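Local coordinates for YkuI protein (Bacillus subtilis, PDB 2BAS) that binds the second messenger cyclic di-GMP and probably, as a member of the EAL family, acts as a phosphodiesterase that hydrolyses it, at residues Y56-R61 with L107-N112; D176-E181 with L196-Q201; E327-C332 with L415-P420; Y337-E342 with K366-R371. All blocks are in the same frame, centred on the assembly; numbering follows the deposited sequence.

Contact 1 (Y56-R61 with L107-N112)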
loop_
_atom_site.group_PDB
_atom_site.type_symbol
_atom_site.label_atom_id
_atom_site.label_comp_id
_atom_site.label_asym_id
_atom_site.label_seq_id
_atom_site.Cartn_x
_atom_site.Cartn_y
_atom_site.Cartn_z
ATOM N N TYR A 56 -27.612 -5.969 5.087
ATOM C CA TYR A 56 -28.137 -5.924 3.730
ATOM C C TYR A 56 -27.915 -4.538 3.155
ATOM O O TYR A 56 -28.192 -3.540 3.821
ATOM C CB TYR A 56 -29.646 -6.182 3.728
ATOM C CG TYR A 56 -30.102 -7.542 4.204
ATOM C CD1 TYR A 56 -30.346 -7.787 5.561
ATOM C CD2 TYR A 56 -30.324 -8.577 3.295
ATOM C CE1 TYR A 56 -30.783 -9.037 6.003
ATOM C CE2 TYR A 56 -30.763 -9.833 3.725
ATOM C CZ TYR A 56 -30.993 -10.054 5.079
ATOM O OH TYR A 56 -31.433 -11.287 5.503
ATOM N N GLU A 57 -27.426 -4.462 1.925
ATOM C CA GLU A 57 -27.380 -3.185 1.234
ATOM C C GLU A 57 -28.818 -2.893 0.828
ATOM O O GLU A 57 -29.550 -3.807 0.428
ATOM C CB GLU A 57 -26.468 -3.228 0.008
ATOM C CG GLU A 57 -26.152 -1.847 -0.554
ATOM C CD GLU A 57 -25.354 -1.875 -1.859
ATOM O OE1 GLU A 57 -25.361 -2.904 -2.568
ATOM O OE2 GLU A 57 -24.715 -0.849 -2.186
ATOM N N VAL A 58 -29.222 -1.630 0.974
ATOM C CA VAL A 58 -30.562 -1.182 0.613
ATOM C C VAL A 58 -30.556 -0.682 -0.837
ATOM O O VAL A 58 -29.870 0.286 -1.158
ATOM C CB VAL A 58 -31.076 -0.081 1.587
ATOM C CG1 VAL A 58 -32.359 0.570 1.065
ATOM C CG2 VAL A 58 -31.318 -0.668 2.965
ATOM N N LEU A 59 -31.326 -1.347 -1.698
ATOM C CA LEU A 59 -31.344 -1.045 -3.136
ATOM C C LEU A 59 -32.677 -0.444 -3.594
ATOM O O LEU A 59 -33.727 -0.821 -3.091
ATOM C CB LEU A 59 -31.001 -2.310 -3.939
ATOM C CG LEU A 59 -29.675 -3.027 -3.590
ATOM C CD1 LEU A 59 -29.522 -4.352 -4.318
ATOM C CD2 LEU A 59 -28.456 -2.155 -3.864
ATOM N N GLY A 60 -32.630 0.489 -4.543
ATOM C CA GLY A 60 -33.838 1.169 -5.031
ATOM C C GLY A 60 -34.508 0.521 -6.232
ATOM O O GLY A 60 -33.851 0.234 -7.227
ATOM N N ARG A 61 -35.819 0.294 -6.146
ATOM C CA ARG A 61 -36.558 -0.336 -7.250
ATOM C C ARG A 61 -37.914 0.307 -7.488
ATOM O O ARG A 61 -38.440 1.024 -6.634
ATOM C CB ARG A 61 -36.771 -1.848 -7.009
ATOM C CG ARG A 61 -35.526 -2.725 -6.964
ATOM C CD ARG A 61 -34.853 -2.861 -8.323
ATOM N NE ARG A 61 -33.766 -3.852 -8.315
ATOM C CZ ARG A 61 -32.494 -3.594 -7.989
ATOM N NH1 ARG A 61 -31.582 -4.562 -8.025
ATOM N NH2 ARG A 61 -32.126 -2.374 -7.623
ATOM N N LEU A 107 -28.482 -6.554 12.668
ATOM C CA LEU A 107 -28.215 -6.470 11.239
ATOM C C LEU A 107 -27.641 -5.103 10.874
ATOM O O LEU A 107 -28.095 -4.072 11.364
ATOM C CB LEU A 107 -29.491 -6.748 10.428
ATOM C CG LEU A 107 -30.019 -8.188 10.293
ATOM C CD1 LEU A 107 -31.251 -8.219 9.422
ATOM C CD2 LEU A 107 -28.985 -9.146 9.724
ATOM N N LEU A 108 -26.621 -5.107 10.033
ATOM C CA LEU A 108 -26.036 -3.861 9.564
ATOM C C LEU A 108 -26.912 -3.318 8.446
ATOM O O LEU A 108 -27.512 -4.096 7.705
ATOM C CB LEU A 108 -24.593 -4.085 9.084
ATOM C CG LEU A 108 -23.584 -4.486 10.175
ATOM C CD1 LEU A 108 -22.280 -5.049 9.589
ATOM C CD2 LEU A 108 -23.276 -3.344 11.137
ATOM N N ILE A 109 -27.001 -1.992 8.341
ATOM C CA ILE A 109 -27.772 -1.347 7.275
ATOM C C ILE A 109 -26.834 -0.554 6.352
ATOM O O ILE A 109 -26.357 0.532 6.716
ATOM C CB ILE A 109 -28.905 -0.420 7.844
ATOM C CG1 ILE A 109 -29.794 -1.171 8.839
ATOM C CG2 ILE A 109 -29.752 0.151 6.719
ATOM C CD1 ILE A 109 -30.704 -0.274 9.680
ATOM N N PHE A 110 -26.562 -1.108 5.169
ATOM C CA PHE A 110 -25.703 -0.451 4.170
ATOM C C PHE A 110 -26.523 0.416 3.205
ATOM O O PHE A 110 -27.332 -0.091 2.414
ATOM C CB PHE A 110 -24.909 -1.482 3.367
ATOM C CG PHE A 110 -23.816 -2.170 4.138
ATOM C CD1 PHE A 110 -24.110 -3.200 5.036
ATOM C CD2 PHE A 110 -22.480 -1.820 3.934
ATOM C CE1 PHE A 110 -23.086 -3.856 5.740
ATOM C CE2 PHE A 110 -21.460 -2.460 4.642
ATOM C CZ PHE A 110 -21.766 -3.490 5.546
HETATM N N MSE A 111 -26.299 1.723 3.273
HETATM C CA MSE A 111 -26.979 2.680 2.411
HETATM C C MSE A 111 -25.978 3.497 1.604
HETATM O O MSE A 111 -25.173 4.241 2.167
HETATM C CB MSE A 111 -27.822 3.631 3.248
HETATM C CG MSE A 111 -28.966 3.004 4.008
HETATM SE SE MSE A 111 -29.644 4.250 5.369
HETATM C CE MSE A 111 -27.935 4.601 6.359
ATOM N N ASN A 112 -26.043 3.361 0.286
ATOM C CA ASN A 112 -25.160 4.078 -0.639
ATOM C C ASN A 112 -25.725 5.452 -0.946
ATOM O O ASN A 112 -26.706 5.581 -1.676
ATOM C CB ASN A 112 -25.007 3.286 -1.937
ATOM C CG ASN A 112 -23.934 3.843 -2.852
ATOM O OD1 ASN A 112 -23.207 4.781 -2.505
ATOM N ND2 ASN A 112 -23.823 3.254 -4.040
#
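Val58 and Ile109 run alongside each other, their CG2 methyls 4.1 Å apart; both also pack on Phe100 of helix 82-100. At the other end, Tyr56 receives Leu107 at the edge of its ring, near the ring plane, with Tyr56 CE1 and Leu107 CD1 3.5 Å apart. The backbone hydrogen bonds of a parallel strand pair link the two segments. Tyr56 N donates to Leu108 O (3.2 Å), Phe110 N to Tyr56 O (3.2 Å), and Val58 N to Phe110 O (2.8 Å, 164° at the hydrogen). On the face away from Tyr56, Glu57 stands nearly perpendicular to Phe110, Glu57 CG 4.1 Å from Phe110 CB. With CG anti to the backbone N (chi1 -167°), the extended chain carries the carboxylate away from the Phe110 ring, to lie alongside Asn112, with Glu57 OE2 4.2 Å from Asn112 CB, while OE1 accepts from Gln253. Glu57-Val58-Leu59 fill the Glu-Ala-Leu signature position that names the domain, here on a parallel strand pair of its beta-alpha barrel.

Contact 2 (D176-E181 with L196-Q201)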
loop_
_atom_site.group_PDB
_atom_site.type_symbol
_atom_site.label_atom_id
_atom_site.label_comp_id
_atom_site.label_asym_id
_atom_site.label_seq_id
_atom_site.Cartn_x
_atom_site.Cartn_y
_atom_site.Cartn_z
ATOM N N ASP A 176 -16.212 3.791 -1.101
ATOM C CA ASP A 176 -16.619 3.014 -2.280
ATOM C C ASP A 176 -15.556 3.137 -3.391
ATOM O O ASP A 176 -14.714 4.044 -3.364
ATOM C CB ASP A 176 -17.959 3.544 -2.803
ATOM C CG ASP A 176 -18.735 2.510 -3.613
ATOM O OD1 ASP A 176 -18.212 1.356 -3.849
ATOM O OD2 ASP A 176 -19.911 2.794 -4.061
ATOM N N ASN A 177 -15.646 2.199 -4.328
ATOM C CA ASN A 177 -14.755 2.105 -5.521
ATOM C C ASN A 177 -13.260 2.222 -5.177
ATOM O O ASN A 177 -12.517 3.010 -5.779
ATOM C CB ASN A 177 -15.053 3.234 -6.511
ATOM C CG ASN A 177 -16.491 3.232 -7.020
ATOM O OD1 ASN A 177 -17.213 2.257 -6.821
ATOM N ND2 ASN A 177 -16.956 4.281 -7.673
ATOM N N ILE A 178 -12.812 1.446 -4.225
ATOM C CA ILE A 178 -11.397 1.480 -3.835
ATOM C C ILE A 178 -10.591 0.522 -4.729
ATOM O O ILE A 178 -11.064 -0.573 -5.082
ATOM C CB ILE A 178 -11.239 1.077 -2.368
ATOM C CG1 ILE A 178 -11.933 2.053 -1.412
ATOM C CG2 ILE A 178 -9.776 1.019 -1.918
ATOM C CD1 ILE A 178 -11.419 3.491 -1.548
ATOM N N GLY A 179 -9.398 0.993 -5.062
ATOM C CA GLY A 179 -8.438 0.262 -5.898
ATOM C C GLY A 179 -8.446 0.783 -7.339
ATOM O O GLY A 179 -7.394 0.888 -7.989
ATOM N N LYS A 180 -9.630 1.106 -7.796
ATOM C CA LYS A 180 -9.838 1.559 -9.168
ATOM C C LYS A 180 -9.919 3.100 -9.314
ATOM O O LYS A 180 -8.919 3.804 -9.473
ATOM C CB LYS A 180 -11.142 0.951 -9.696
ATOM C CG LYS A 180 -11.394 1.238 -11.175
ATOM C CD LYS A 180 -10.771 0.201 -12.117
ATOM C CE LYS A 180 -11.295 0.320 -13.552
ATOM N NZ LYS A 180 -10.771 -0.717 -14.451
ATOM N N GLU A 181 -11.103 3.619 -9.264
ATOM C CA GLU A 181 -11.326 5.056 -9.482
ATOM C C GLU A 181 -10.985 5.887 -8.255
ATOM O O GLU A 181 -10.522 7.030 -8.353
ATOM C CB GLU A 181 -12.766 5.241 -9.858
ATOM C CG GLU A 181 -13.444 3.893 -10.112
ATOM C CD GLU A 181 -13.877 3.678 -11.565
ATOM O OE1 GLU A 181 -14.538 2.618 -11.885
ATOM O OE2 GLU A 181 -13.586 4.552 -12.468
ATOM N N LEU A 196 -13.811 -0.358 3.680
ATOM C CA LEU A 196 -13.406 -0.092 2.312
ATOM C C LEU A 196 -14.126 -1.084 1.422
ATOM O O LEU A 196 -14.012 -2.291 1.628
ATOM C CB LEU A 196 -11.889 -0.266 2.165
ATOM C CG LEU A 196 -10.954 0.636 2.962
ATOM C CD1 LEU A 196 -9.506 0.250 2.677
ATOM C CD2 LEU A 196 -11.195 2.113 2.638
ATOM N N LYS A 197 -14.889 -0.593 0.453
ATOM C CA LYS A 197 -15.583 -1.480 -0.490
ATOM C C LYS A 197 -14.778 -1.613 -1.774
ATOM O O LYS A 197 -14.500 -0.618 -2.455
ATOM C CB LYS A 197 -16.984 -0.986 -0.826
ATOM C CG LYS A 197 -18.008 -1.140 0.275
ATOM C CD LYS A 197 -19.460 -1.056 -0.258
ATOM C CE LYS A 197 -19.999 -2.420 -0.730
ATOM N NZ LYS A 197 -21.504 -2.460 -0.852
ATOM N N ILE A 198 -14.405 -2.848 -2.088
ATOM C CA ILE A 198 -13.610 -3.155 -3.270
ATOM C C ILE A 198 -14.464 -3.930 -4.273
ATOM O O ILE A 198 -15.055 -4.948 -3.942
ATOM C CB ILE A 198 -12.318 -3.927 -2.870
ATOM C CG1 ILE A 198 -11.503 -3.101 -1.869
ATOM C CG2 ILE A 198 -11.474 -4.252 -4.082
ATOM C CD1 ILE A 198 -10.396 -3.871 -1.148
ATOM N N ASP A 199 -14.553 -3.398 -5.487
ATOM C CA ASP A 199 -15.280 -4.001 -6.598
ATOM C C ASP A 199 -14.340 -4.967 -7.314
ATOM O O ASP A 199 -13.159 -4.675 -7.476
ATOM C CB ASP A 199 -15.743 -2.892 -7.549
ATOM C CG ASP A 199 -16.198 -3.414 -8.910
ATOM O OD1 ASP A 199 -16.811 -4.503 -8.977
ATOM O OD2 ASP A 199 -15.954 -2.717 -9.921
ATOM N N LEU A 200 -14.851 -6.112 -7.748
ATOM C CA LEU A 200 -13.990 -7.109 -8.383
ATOM C C LEU A 200 -14.341 -7.408 -9.843
ATOM O O LEU A 200 -13.889 -8.414 -10.400
ATOM C CB LEU A 200 -13.938 -8.396 -7.552
ATOM C CG LEU A 200 -13.351 -8.310 -6.139
ATOM C CD1 LEU A 200 -13.467 -9.661 -5.454
ATOM C CD2 LEU A 200 -11.899 -7.832 -6.156
ATOM N N GLN A 201 -15.146 -6.538 -10.453
ATOM C CA GLN A 201 -15.448 -6.634 -11.878
ATOM C C GLN A 201 -14.161 -6.442 -12.667
ATOM O O GLN A 201 -13.901 -7.154 -13.641
ATOM C CB GLN A 201 -16.446 -5.556 -12.295
ATOM C CG GLN A 201 -17.893 -5.824 -11.925
ATOM C CD GLN A 201 -18.752 -4.570 -12.017
ATOM O OE1 GLN A 201 -18.438 -3.544 -11.402
ATOM N NE2 GLN A 201 -19.843 -4.647 -12.780
HETATM O O HOH W 1 -13.317 -1.144 -6.303
#
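Asp176 lays its carboxylate obliquely across the base of Lys197, with Asp176 OD1 4.0 Å from Lys197 CB. CG stands anti to the backbone N (chi1 -156°), which brings OD1 back over the chain to accept from Asn177 N at 2.7 Å, met from above the carboxylate plane; OD2 has a weak bond to Thr148. A leucine here would remove that acceptor and would probably leave Asn177 N without its mate just where the chain turns its corner. Past the corner at Asn177, Ile178 N donates to Lys197 O (3.2 Å, 169° at the hydrogen). The Ile178 side chain turns to apolar neighbours: CG1 lies 4.1 Å from Leu196 CD2, and CB is 4.2 Å from Ile198 CG1, with Ile219 of helix 211-226 beside it. Farther on, a water bridges the segments, donating to Ile178 O (2.6 Å) and accepting from Asp199 N (2.7 Å). Within this beta-alpha-beta unit, water therefore replaces direct pairing where the chains part. The lysine end goes elsewhere, NZ forming a salt bridge with Glu146 and a hydrogen bond with Gln253, which implies a buried polar network on one side and an apolar cluster of Ile178, Leu196, Ile198 and Ile219 on the other.

Contact 3 (E327-C332 with L415-P420)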
loop_
_atom_site.group_PDB
_atom_site.type_symbol
_atom_site.label_atom_id
_atom_site.label_comp_id
_atom_site.label_asym_id
_atom_site.label_seq_id
_atom_site.Cartn_x
_atom_site.Cartn_y
_atom_site.Cartn_z
ATOM N N GLU A 327 29.718 -19.032 -10.392
ATOM C CA GLU A 327 29.898 -20.143 -11.315
ATOM C C GLU A 327 29.330 -21.451 -10.781
ATOM O O GLU A 327 28.768 -22.240 -11.539
ATOM C CB GLU A 327 31.377 -20.300 -11.691
ATOM C CG GLU A 327 31.924 -19.164 -12.569
ATOM C CD GLU A 327 31.360 -19.155 -14.001
ATOM O OE1 GLU A 327 30.373 -19.875 -14.302
ATOM O OE2 GLU A 327 31.912 -18.411 -14.836
ATOM N N GLU A 328 29.470 -21.676 -9.479
ATOM C CA GLU A 328 28.897 -22.852 -8.830
ATOM C C GLU A 328 27.364 -22.797 -8.862
ATOM O O GLU A 328 26.704 -23.819 -9.053
ATOM C CB GLU A 328 29.395 -22.955 -7.386
ATOM C CG GLU A 328 28.961 -24.220 -6.654
ATOM C CD GLU A 328 29.529 -25.481 -7.276
ATOM O OE1 GLU A 328 28.728 -26.366 -7.631
ATOM O OE2 GLU A 328 30.770 -25.582 -7.424
ATOM N N LEU A 329 26.810 -21.602 -8.681
ATOM C CA LEU A 329 25.363 -21.410 -8.720
ATOM C C LEU A 329 24.869 -20.818 -10.050
ATOM O O LEU A 329 23.759 -20.278 -10.130
ATOM C CB LEU A 329 24.911 -20.533 -7.535
ATOM C CG LEU A 329 25.114 -21.056 -6.105
ATOM C CD1 LEU A 329 24.431 -20.147 -5.128
ATOM C CD2 LEU A 329 24.606 -22.477 -5.911
ATOM N N THR A 330 25.671 -20.957 -11.104
ATOM C CA THR A 330 25.368 -20.303 -12.389
ATOM C C THR A 330 23.938 -20.462 -12.912
ATOM O O THR A 330 23.385 -19.525 -13.501
ATOM C CB THR A 330 26.377 -20.674 -13.503
ATOM O OG1 THR A 330 26.126 -19.852 -14.649
ATOM C CG2 THR A 330 26.264 -22.146 -13.905
ATOM N N ASP A 331 23.345 -21.631 -12.672
ATOM C CA ASP A 331 22.017 -21.956 -13.206
ATOM C C ASP A 331 20.832 -21.315 -12.463
ATOM O O ASP A 331 19.741 -21.234 -13.016
ATOM C CB ASP A 331 21.853 -23.480 -13.352
ATOM C CG ASP A 331 22.655 -24.045 -14.540
ATOM O OD1 ASP A 331 22.952 -23.265 -15.473
ATOM O OD2 ASP A 331 22.985 -25.260 -14.561
ATOM N N CYS A 332 21.050 -20.824 -11.241
ATOM C CA CYS A 332 19.949 -20.248 -10.461
ATOM C C CYS A 332 20.145 -18.829 -9.940
ATOM O O CYS A 332 19.411 -18.392 -9.057
ATOM C CB CYS A 332 19.569 -21.170 -9.297
ATOM S SG CYS A 332 20.916 -21.547 -8.162
ATOM N N LEU A 415 25.288 -12.552 2.682
ATOM C CA LEU A 415 25.387 -12.912 1.297
ATOM C C LEU A 415 24.011 -12.756 0.662
ATOM O O LEU A 415 22.987 -13.150 1.243
ATOM C CB LEU A 415 25.874 -14.354 1.209
ATOM C CG LEU A 415 25.976 -15.104 -0.121
ATOM C CD1 LEU A 415 27.127 -14.578 -0.982
ATOM C CD2 LEU A 415 26.159 -16.595 0.189
ATOM N N PHE A 416 23.994 -12.169 -0.532
ATOM C CA PHE A 416 22.748 -11.966 -1.232
ATOM C C PHE A 416 22.863 -12.552 -2.624
ATOM O O PHE A 416 23.841 -12.295 -3.347
ATOM C CB PHE A 416 22.392 -10.489 -1.244
ATOM C CG PHE A 416 22.257 -9.907 0.127
ATOM C CD1 PHE A 416 23.366 -9.373 0.784
ATOM C CD2 PHE A 416 21.036 -9.930 0.781
ATOM C CE1 PHE A 416 23.262 -8.865 2.061
ATOM C CE2 PHE A 416 20.912 -9.422 2.051
ATOM C CZ PHE A 416 22.020 -8.884 2.696
ATOM N N ILE A 417 21.890 -13.397 -2.960
ATOM C CA ILE A 417 21.827 -14.067 -4.250
ATOM C C ILE A 417 20.472 -13.769 -4.882
ATOM O O ILE A 417 19.444 -14.193 -4.362
ATOM C CB ILE A 417 21.960 -15.575 -4.088
ATOM C CG1 ILE A 417 23.276 -15.935 -3.389
ATOM C CG2 ILE A 417 21.859 -16.242 -5.423
ATOM C CD1 ILE A 417 23.333 -17.380 -2.905
ATOM N N ASP A 418 20.473 -13.030 -5.988
ATOM C CA ASP A 418 19.232 -12.693 -6.699
ATOM C C ASP A 418 18.926 -13.785 -7.705
ATOM O O ASP A 418 19.815 -14.210 -8.435
ATOM C CB ASP A 418 19.357 -11.330 -7.399
ATOM C CG ASP A 418 19.490 -10.160 -6.409
ATOM O OD1 ASP A 418 19.144 -10.326 -5.209
ATOM O OD2 ASP A 418 19.940 -9.068 -6.836
ATOM N N LEU A 419 17.684 -14.251 -7.749
ATOM C CA LEU A 419 17.323 -15.323 -8.691
ATOM C C LEU A 419 16.572 -14.751 -9.898
ATOM O O LEU A 419 15.677 -13.924 -9.736
ATOM C CB LEU A 419 16.468 -16.416 -8.022
ATOM C CG LEU A 419 16.656 -16.915 -6.587
ATOM C CD1 LEU A 419 16.139 -18.331 -6.503
ATOM C CD2 LEU A 419 18.080 -16.885 -6.101
ATOM N N PRO A 420 16.920 -15.205 -11.115
ATOM C CA PRO A 420 16.260 -14.650 -12.294
ATOM C C PRO A 420 14.852 -15.192 -12.423
ATOM O O PRO A 420 14.553 -16.241 -11.858
ATOM C CB PRO A 420 17.134 -15.151 -13.446
ATOM C CG PRO A 420 17.735 -16.427 -12.954
ATOM C CD PRO A 420 17.898 -16.256 -11.460
#
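Leu329 and Ile417 supply the apolar part of the contact, their side chains nearly perpendicular and touching through the CD1 methyls, 3.7 Å apart. Leu329 is the first residue to leave helical geometry after helix 318-328; with CG anti to the carbonyl carbon (chi1 -63°), its branch is carried over to Ile417 CD1. A second kind of contact sets a carbonyl against carbon: Cys332 O is 3.6 Å from Leu419 CD2 and likewise 3.6 Å from Pro420 CD. The hydrogen bonds lie within 327-332 or run from a segment to other parts of the chain. Cys332 N donates to Leu329 O (3.0 Å), folding the chain back after the helix, while Asp418, on the far side of its strand, forms a salt bridge with Arg335 and a hydrogen bond with Thr404. The one covalent link is from Cys332 SG to a beta-mercaptoethanol, probably a crystallisation additive. Helix 271-311 covers both segments: Val303 meets Leu329 and Ile417, and Phe299 meets Cys332 and Leu419, so the long helix, the end of helix 318-328 and strand 413-419 converge here.

Contact 4 (Y337-E342 with K366-R371)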
loop_
_atom_site.group_PDB
_atom_site.type_symbol
_atom_site.label_atom_id
_atom_site.label_comp_id
_atom_site.label_asym_id
_atom_site.label_seq_id
_atom_site.Cartn_x
_atom_site.Cartn_y
_atom_site.Cartn_z
ATOM N N TYR A 337 26.332 -10.615 -4.201
ATOM C CA TYR A 337 27.132 -9.621 -3.467
ATOM C C TYR A 337 27.012 -9.839 -1.947
ATOM O O TYR A 337 26.091 -10.531 -1.494
ATOM C CB TYR A 337 26.706 -8.185 -3.836
ATOM C CG TYR A 337 25.273 -7.827 -3.466
ATOM C CD1 TYR A 337 24.977 -7.098 -2.312
ATOM C CD2 TYR A 337 24.223 -8.234 -4.263
ATOM C CE1 TYR A 337 23.644 -6.786 -1.981
ATOM C CE2 TYR A 337 22.915 -7.942 -3.949
ATOM C CZ TYR A 337 22.619 -7.219 -2.820
ATOM O OH TYR A 337 21.288 -6.957 -2.564
HETATM N N MSE A 338 27.922 -9.229 -1.174
HETATM C CA MSE A 338 27.962 -9.330 0.295
HETATM C C MSE A 338 27.919 -7.976 1.004
HETATM O O MSE A 338 28.500 -7.004 0.517
HETATM C CB MSE A 338 29.240 -10.047 0.746
HETATM C CG MSE A 338 29.197 -11.560 0.719
HETATM SE SE MSE A 338 31.003 -12.366 0.775
HETATM C CE MSE A 338 31.773 -11.536 2.458
ATOM N N CYS A 339 27.281 -7.933 2.177
ATOM C CA CYS A 339 27.179 -6.713 2.993
ATOM C C CYS A 339 27.460 -6.995 4.472
ATOM O O CYS A 339 27.313 -8.139 4.913
ATOM C CB CYS A 339 25.761 -6.133 2.909
ATOM S SG CYS A 339 25.149 -5.679 1.277
ATOM N N ASP A 340 27.805 -5.949 5.236
ATOM C CA ASP A 340 28.035 -6.056 6.699
ATOM C C ASP A 340 26.767 -5.733 7.527
ATOM O O ASP A 340 25.721 -5.449 6.946
ATOM C CB ASP A 340 29.264 -5.234 7.160
ATOM C CG ASP A 340 29.028 -3.712 7.168
ATOM O OD1 ASP A 340 27.893 -3.247 6.894
ATOM O OD2 ASP A 340 30.001 -2.966 7.467
ATOM N N GLU A 341 26.866 -5.753 8.861
ATOM C CA GLU A 341 25.685 -5.571 9.717
ATOM C C GLU A 341 24.871 -4.308 9.397
ATOM O O GLU A 341 23.659 -4.289 9.578
ATOM C CB GLU A 341 26.022 -5.543 11.220
ATOM C CG GLU A 341 27.408 -5.968 11.636
ATOM C CD GLU A 341 28.337 -4.778 11.819
ATOM O OE1 GLU A 341 28.382 -3.904 10.917
ATOM O OE2 GLU A 341 29.026 -4.708 12.868
ATOM N N GLU A 342 25.543 -3.262 8.927
ATOM C CA GLU A 342 24.892 -1.971 8.711
ATOM C C GLU A 342 24.462 -1.690 7.262
ATOM O O GLU A 342 24.020 -0.590 6.946
ATOM C CB GLU A 342 25.761 -0.840 9.287
ATOM C CG GLU A 342 26.002 -1.011 10.787
ATOM C CD GLU A 342 26.601 0.207 11.464
ATOM O OE1 GLU A 342 26.083 1.326 11.248
ATOM O OE2 GLU A 342 27.572 0.042 12.244
ATOM N N LYS A 366 28.583 1.020 -1.507
ATOM C CA LYS A 366 27.183 1.439 -1.565
ATOM C C LYS A 366 26.471 0.916 -0.319
ATOM O O LYS A 366 26.869 -0.110 0.233
ATOM C CB LYS A 366 26.486 0.882 -2.812
ATOM C CG LYS A 366 26.711 1.637 -4.113
ATOM C CD LYS A 366 26.014 0.849 -5.234
ATOM C CE LYS A 366 26.356 1.354 -6.637
ATOM N NZ LYS A 366 25.673 2.630 -6.963
ATOM N N ASN A 367 25.419 1.619 0.110
ATOM C CA ASN A 367 24.670 1.237 1.306
ATOM C C ASN A 367 23.224 0.878 1.021
ATOM O O ASN A 367 22.531 1.627 0.369
ATOM C CB ASN A 367 24.728 2.338 2.353
ATOM C CG ASN A 367 24.135 1.897 3.670
ATOM O OD1 ASN A 367 22.910 1.868 3.858
ATOM N ND2 ASN A 367 25.001 1.527 4.588
ATOM N N TRP A 368 22.750 -0.246 1.535
ATOM C CA TRP A 368 21.399 -0.705 1.184
ATOM C C TRP A 368 20.377 -0.647 2.303
ATOM O O TRP A 368 19.274 -1.187 2.165
ATOM C CB TRP A 368 21.439 -2.125 0.616
ATOM C CG TRP A 368 22.288 -2.180 -0.591
ATOM C CD1 TRP A 368 23.489 -2.799 -0.718
ATOM C CD2 TRP A 368 22.028 -1.530 -1.848
ATOM N NE1 TRP A 368 23.983 -2.602 -1.985
ATOM C CE2 TRP A 368 23.100 -1.833 -2.699
ATOM C CE3 TRP A 368 20.967 -0.756 -2.344
ATOM C CZ2 TRP A 368 23.159 -1.374 -4.022
ATOM C CZ3 TRP A 368 21.025 -0.299 -3.650
ATOM C CH2 TRP A 368 22.124 -0.597 -4.473
ATOM N N SER A 369 20.719 0.032 3.382
ATOM C CA SER A 369 19.892 -0.024 4.572
ATOM C C SER A 369 18.522 0.640 4.467
ATOM O O SER A 369 17.650 0.388 5.305
ATOM C CB SER A 369 20.665 0.489 5.782
ATOM O OG SER A 369 21.518 -0.548 6.212
ATOM N N TRP A 370 18.356 1.469 3.432
ATOM C CA TRP A 370 17.119 2.202 3.173
ATOM C C TRP A 370 16.066 1.301 2.520
ATOM O O TRP A 370 14.875 1.612 2.582
ATOM C CB TRP A 370 17.412 3.424 2.307
ATOM C CG TRP A 370 18.225 3.041 1.115
ATOM C CD1 TRP A 370 19.583 2.925 1.054
ATOM C CD2 TRP A 370 17.726 2.654 -0.175
ATOM N NE1 TRP A 370 19.960 2.501 -0.193
ATOM C CE2 TRP A 370 18.844 2.334 -0.970
ATOM C CE3 TRP A 370 16.443 2.557 -0.735
ATOM C CZ2 TRP A 370 18.722 1.926 -2.309
ATOM C CZ3 TRP A 370 16.316 2.134 -2.062
ATOM C CH2 TRP A 370 17.450 1.830 -2.834
ATOM N N ARG A 371 16.497 0.195 1.909
ATOM C CA ARG A 371 15.575 -0.775 1.295
ATOM C C ARG A 371 14.632 -1.410 2.326
ATOM O O ARG A 371 15.061 -1.798 3.419
ATOM C CB ARG A 371 16.339 -1.894 0.576
ATOM C CG ARG A 371 16.880 -1.531 -0.807
ATOM C CD ARG A 371 17.701 -2.642 -1.435
ATOM N NE ARG A 371 16.844 -3.728 -1.919
ATOM C CZ ARG A 371 17.275 -4.813 -2.573
ATOM N NH1 ARG A 371 18.573 -4.979 -2.840
ATOM N NH2 ARG A 371 16.407 -5.740 -2.963
#
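An Asx turn headed by Asn367 presents loop 366-371 to Glu342, just beyond strand 335-340, in the C-terminal domain. Asn367 CG is anti to the backbone N (chi1 -172°), which swings the amide to where OD1 accepts from Ser369 N at 2.9 Å and ND2 reaches Glu342 O. Two side chains of the loop grip that carbonyl: Ser369 OG donates to Glu342 O at 2.6 Å from above the carbonyl plane (55° out of it), and Asn367 ND2 adds a weak bond of 3.3 Å to Glu342 O. Asn367 ND2 also hydrogen-bonds Asp344 OD1, so the amide is held at both its ends. With the amide gone, as in an alanine here, Ser369 N and Asp344 would probably lose their partner, Glu342 O would keep only the Ser369 bond of the two, and the turn could slacken. Nearer the sheet, Trp368 CD1 has Cys339 SG at the ring edge, 3.9 Å away; Tyr337 CE1, 4.2 Å from Trp368 CD1, approaches obliquely, the ring planes 55° apart. Trp368 NE1 binds Gln345, and Lys366 forms salt bridges with Glu49 and Glu50 of the second subunit. The chemistry is thus split: polar side chains fasten the loop to a backbone oxygen, aromatic and sulfur groups fill in beside the strand, and charge reaches across the dimer.

Contacts 1 and 2 are buried parts of one barrel sheet, about 17 Å between centres, and come together where Glu57 OE2 lies 3.8 Å from Lys197 NZ, a long and weak approach of opposite charges. Contacts 3 and 4 belong to the C-terminal domain, with contact 4 nested in the chain loop that contact 3 closes; their strands 413-419 and 335-340 are neighbours, Phe416 N lying 2.8 Å from Tyr337 O. The centres of contacts 1 and 3 are about 55 Å apart. Chemistry follows place: direct strand pairing in contact 1, one bond and a water in contact 2, packing in buried contact 3, and side-chain-to-backbone bonds in partly buried contact 4. Contacts 2 and 4 also touch the second subunit.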